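Side-chain contact in aerotolerance-related membrane protein (Bacteroides fragilis, PDB 4JDU), which is a membrane protein probably involved in aerotolerance, whose von Willebrand factor type A domain, the part in this structure, binds calcium: residues S39-V42 against D43-N47. The protein carries 6 engineered substitutions. Numbering follows the deposited sequence.
Sequences SKLV and DGMEN
Across Ser-39 to Met-45 the backbone finishes its helix with a regular i to i+4 bond from Asp-43 N to Ser-39 O (3.1 Å, N-H...O 155°), after which Gly-44 N divides two weak bonds between Lys-40 O and Leu-41 O. Gly-44 is the first residue to leave helical angles, and one residue on Met-45 N still reaches back to Val-42 O at 3.0 Å, closing the type I beta turn Val-42 to Met-45 by which the helix ends. That bond is nearly straight at the hydrogen (158°), yet the donor approaches from above the carbonyl plane and not along a lone pair.

On the solvent side one water joins three side chains. It lies 2.6 Å from Ser-39 OG, accepts from Lys-40 NZ at 3.0 Å and donates to Asp-43 OD2 at 2.9 Å. Lys-40 NZ and Asp-43 OD2 themselves remain 5.2 Å apart, so the water mediates between the opposite charges; the direct salt bridge of Asp-43 OD2 goes to Lys-73.

On the buried side lies the selenomethionine Met-45. With CG anti to its own carbonyl carbon (chi1 -71°) and the chain extended beyond, it passes the carbonyls of Leu-41 and Val-42, CG lying 3.4 Å from Leu-41 O, until CE meets Leu-41 CG at 4.3 Å. SE passes alongside Val-42, close to its CA.

Helix 37-43 thus hands over to the loop before strand 49-55. Leu-41 and Met-45 pack on strand 9-16 through Ile-13 and Val-11, Val-42 and Met-45 share Val-50, and helices 69-77 and 195-206 contribute Lys-73 beside Ser-39 and Ile-202 beside Leu-41.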
loop_
_atom_site.group_PDB
_atom_site.type_symbol
_atom_site.label_atom_id
_atom_site.label_comp_id
_atom_site.label_asym_id
_atom_site.label_seq_id
_atom_site.Cartn_x
_atom_site.Cartn_y
_atom_site.Cartn_z
ATOM N N SER A 39 -4.541 -10.482 0.506
ATOM C CA SER A 39 -5.049 -11.804 0.847
ATOM C C SER A 39 -4.164 -12.914 0.273
ATOM O O SER A 39 -3.820 -13.873 0.974
ATOM C CB SER A 39 -6.484 -11.954 0.349
ATOM O OG SER A 39 -7.043 -13.187 0.766
ATOM N N LYS A 40 -3.793 -12.784 -0.998
ATOM C CA LYS A 40 -2.916 -13.771 -1.626
ATOM C C LYS A 40 -1.554 -13.775 -0.958
ATOM O O LYS A 40 -0.969 -14.837 -0.714
ATOM C CB LYS A 40 -2.746 -13.488 -3.126
ATOM C CG LYS A 40 -4.028 -13.558 -3.917
ATOM C CD LYS A 40 -4.856 -14.740 -3.454
ATOM C CE LYS A 40 -6.206 -14.790 -4.139
ATOM N NZ LYS A 40 -6.988 -15.964 -3.657
ATOM N N LEU A 41 -1.058 -12.579 -0.671
ATOM C CA LEU A 41 0.261 -12.400 -0.072
ATOM C C LEU A 41 0.372 -13.127 1.265
ATOM O O LEU A 41 1.341 -13.860 1.503
ATOM C CB LEU A 41 0.559 -10.906 0.092
ATOM C CG LEU A 41 1.924 -10.496 0.640
ATOM C CD1 LEU A 41 3.015 -11.157 -0.161
ATOM C CD2 LEU A 41 2.068 -8.990 0.574
ATOM N N VAL A 42 -0.621 -12.943 2.129
ATOM C CA VAL A 42 -0.594 -13.601 3.434
ATOM C C VAL A 42 -0.842 -15.110 3.341
ATOM O O VAL A 42 -0.252 -15.880 4.109
ATOM C CB VAL A 42 -1.557 -12.951 4.456
ATOM C CG1 VAL A 42 -1.252 -11.474 4.611
ATOM C CG2 VAL A 42 -2.998 -13.163 4.062
ATOM N N ASP A 43 -1.696 -15.537 2.405
ATOM C CA ASP A 43 -1.969 -16.965 2.223
ATOM C C ASP A 43 -0.724 -17.682 1.715
ATOM O O ASP A 43 -0.590 -18.898 1.868
ATOM C CB ASP A 43 -3.145 -17.206 1.261
ATOM C CG ASP A 43 -4.500 -17.136 1.951
ATOM O OD1 ASP A 43 -4.536 -17.088 3.197
ATOM O OD2 ASP A 43 -5.531 -17.148 1.240
ATOM N N GLY A 44 0.190 -16.923 1.117
ATOM C CA GLY A 44 1.447 -17.475 0.637
ATOM C C GLY A 44 2.596 -17.363 1.627
ATOM O O GLY A 44 3.749 -17.604 1.268
HETATM N N MSE A 45 2.287 -16.991 2.868
HETATM C CA MSE A 45 3.294 -16.924 3.926
HETATM C C MSE A 45 3.353 -18.223 4.717
HETATM O O MSE A 45 2.354 -18.931 4.851
HETATM C CB MSE A 45 3.006 -15.768 4.880
HETATM C CG MSE A 45 3.246 -14.396 4.283
HETATM SE SE MSE A 45 2.833 -12.991 5.564
HETATM C CE MSE A 45 3.482 -11.490 4.520
ATOM N N GLU A 46 4.531 -18.522 5.249
ATOM C CA GLU A 46 4.716 -19.711 6.068
ATOM C C GLU A 46 5.388 -19.381 7.402
ATOM O O GLU A 46 4.863 -19.715 8.467
ATOM C CB GLU A 46 5.523 -20.762 5.305
ATOM C CG GLU A 46 6.540 -20.188 4.331
ATOM N N ASN A 47 6.540 -18.719 7.338
ATOM C CA ASN A 47 7.343 -18.441 8.529
ATOM C C ASN A 47 7.333 -16.969 8.918
ATOM O O ASN A 47 7.797 -16.595 9.997
ATOM C CB ASN A 47 8.787 -18.888 8.301
ATOM C CG ASN A 47 8.883 -20.331 7.859
ATOM O OD1 ASN A 47 8.367 -21.229 8.523
ATOM N ND2 ASN A 47 9.533 -20.560 6.725
HETATM O O HOH W 1 -6.631 -15.305 -0.705
#